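Local coordinates for lactate racemase apoprotein (Thermoanaerobacterium thermosaccharolyticum, PDB 2YJG) that interconverts the D- and L-isomers of lactate, using a nickel pincer cofactor derived from nicotinic acid mononucleotide, at residues A302-C307 against A364-N369. Sequence-based numbering, arbitrary orientation.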
loop_
_atom_site.group_PDB
_atom_site.type_symbol
_atom_site.label_atom_id
_atom_site.label_comp_id
_atom_site.label_asym_id
_atom_site.label_seq_id
_atom_site.Cartn_x
_atom_site.Cartn_y
_atom_site.Cartn_z
ATOM N N ALA A 302 -10.919 29.245 -23.242
ATOM C CA ALA A 302 -11.731 28.764 -24.376
ATOM C C ALA A 302 -12.708 29.905 -24.685
ATOM O O ALA A 302 -12.903 30.234 -25.848
ATOM C CB ALA A 302 -12.499 27.472 -24.002
ATOM N N GLY A 303 -13.271 30.517 -23.640
ATOM C CA GLY A 303 -14.023 31.773 -23.774
ATOM C C GLY A 303 -13.319 32.891 -24.529
ATOM O O GLY A 303 -13.880 33.525 -25.470
ATOM N N GLU A 304 -12.080 33.172 -24.111
ATOM C CA GLU A 304 -11.289 34.235 -24.650
ATOM C C GLU A 304 -11.142 34.087 -26.165
ATOM O O GLU A 304 -11.279 35.057 -26.882
ATOM C CB GLU A 304 -9.880 34.153 -24.046
ATOM C CG GLU A 304 -8.882 35.238 -24.462
ATOM C CD GLU A 304 -7.479 34.938 -23.882
ATOM O OE1 GLU A 304 -7.183 33.768 -23.634
ATOM O OE2 GLU A 304 -6.656 35.867 -23.709
ATOM N N ALA A 305 -10.816 32.881 -26.605
ATOM C CA ALA A 305 -10.606 32.555 -27.980
ATOM C C ALA A 305 -11.879 32.687 -28.850
ATOM O O ALA A 305 -11.757 32.949 -30.047
ATOM C CB ALA A 305 -10.017 31.179 -28.079
ATOM N N ALA A 306 -13.061 32.579 -28.247
ATOM C CA ALA A 306 -14.340 32.743 -28.966
ATOM C C ALA A 306 -15.015 34.058 -28.770
ATOM O O ALA A 306 -16.174 34.214 -29.214
ATOM C CB ALA A 306 -15.331 31.629 -28.552
ATOM N N CYS A 307 -14.347 34.999 -28.090
ATOM C CA CYS A 307 -14.933 36.267 -27.738
ATOM C C CYS A 307 -14.229 37.403 -28.514
ATOM O O CYS A 307 -13.012 37.374 -28.726
ATOM C CB CYS A 307 -14.795 36.452 -26.237
ATOM S SG CYS A 307 -15.817 37.657 -25.507
ATOM N N ALA A 364 -5.104 37.542 -15.877
ATOM C CA ALA A 364 -4.908 38.939 -16.206
ATOM C C ALA A 364 -4.938 39.202 -17.731
ATOM O O ALA A 364 -5.536 40.145 -18.168
ATOM C CB ALA A 364 -3.598 39.570 -15.506
ATOM N N ARG A 365 -4.309 38.360 -18.527
ATOM C CA ARG A 365 -4.343 38.494 -20.003
ATOM C C ARG A 365 -5.822 38.562 -20.448
ATOM O O ARG A 365 -6.223 39.452 -21.211
ATOM C CB ARG A 365 -3.620 37.327 -20.677
ATOM C CG ARG A 365 -3.641 37.402 -22.144
ATOM C CD ARG A 365 -3.043 36.207 -22.760
ATOM N NE ARG A 365 -3.993 35.074 -22.742
ATOM C CZ ARG A 365 -3.667 33.800 -22.610
ATOM N NH1 ARG A 365 -2.403 33.403 -22.402
ATOM N NH2 ARG A 365 -4.629 32.899 -22.590
ATOM N N ILE A 366 -6.661 37.660 -19.911
ATOM C CA ILE A 366 -8.092 37.657 -20.280
ATOM C C ILE A 366 -8.798 38.918 -19.889
ATOM O O ILE A 366 -9.397 39.539 -20.703
ATOM C CB ILE A 366 -8.803 36.430 -19.698
ATOM C CG1 ILE A 366 -8.140 35.226 -20.277
ATOM C CG2 ILE A 366 -10.328 36.376 -20.079
ATOM C CD1 ILE A 366 -8.587 33.925 -19.598
ATOM N N LEU A 367 -8.662 39.330 -18.644
ATOM C CA LEU A 367 -9.380 40.418 -18.093
ATOM C C LEU A 367 -8.943 41.787 -18.601
ATOM O O LEU A 367 -9.625 42.803 -18.351
ATOM C CB LEU A 367 -9.279 40.337 -16.557
ATOM C CG LEU A 367 -9.809 39.126 -15.808
ATOM C CD1 LEU A 367 -9.588 39.258 -14.261
ATOM C CD2 LEU A 367 -11.287 38.985 -16.098
ATOM N N ILE A 368 -7.778 41.863 -19.241
ATOM C CA ILE A 368 -7.344 43.123 -19.836
ATOM C C ILE A 368 -8.154 43.427 -21.072
ATOM O O ILE A 368 -8.406 44.590 -21.303
ATOM C CB ILE A 368 -5.841 43.132 -20.213
ATOM C CG1 ILE A 368 -4.990 43.144 -18.930
ATOM C CG2 ILE A 368 -5.484 44.394 -21.073
ATOM C CD1 ILE A 368 -3.579 42.745 -19.217
ATOM N N ASN A 369 -8.603 42.388 -21.803
ATOM C CA ASN A 369 -9.346 42.516 -23.070
ATOM C C ASN A 369 -10.857 42.150 -22.984
ATOM O O ASN A 369 -11.574 42.305 -23.996
ATOM C CB ASN A 369 -8.760 41.571 -24.122
ATOM C CG ASN A 369 -7.492 42.043 -24.728
ATOM O OD1 ASN A 369 -6.991 43.133 -24.455
ATOM N ND2 ASN A 369 -6.902 41.159 -25.564
HETATM O O HOH W 1 -7.283 38.284 -23.812
#
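The carboxylate of E304 meets the guanidinium of R365 edge to edge, the two planes only 14° apart, while I366 CG1 lies over one face of the carboxylate, 3.7 Å from E304 CD. The grip is side-on and bidentate: R365 NH2 donates to E304 OE1 at 2.9 Å and R365 NE donates to E304 OE2 at 2.9 Å. Both oxygens offer their syn lone pairs, both acceptors lie close to the guanidinium plane, and the N-H...O angles of 155° and 159° are fairly straight, so this is a salt bridge with two charged hydrogen bonds that hold both flat groups against rotation.

E304 reaches across with an extended chain, CG anti to the backbone N. The R365 chain meets it at about a right angle, and a bend at chi3 swings NE and NH2 round to the carboxylate. A water donates to the backbone O of R365 at 3.0 Å; its other leg, 2.5 Å to E304 OE2, is unusually short and of doubtful geometry, so the water bridge is only apparent. A leucine in place of R365 would probably leave the E304 carboxylate without its charge partner, with both side-on hydrogen bonds lost and its rotation less firmly fixed.

The contact is a helix-to-helix salt bridge backed by apolar packing, joining the C-terminal end of helix 293-305 to the last turns of helix 357-369 within the lactate racemase C-terminal domain; the CA atoms of E304 and I366 are 6.4 Å apart. The I366 side chain is about 8 Å from that of K298, which by similarity binds substrate. These helices precede strands 307-308 and 371-375, the latter part of the parallel sheet. I366 also packs on M300 and T301 of helix 293-305, and the R365 side chain on M342 of helix 338-346.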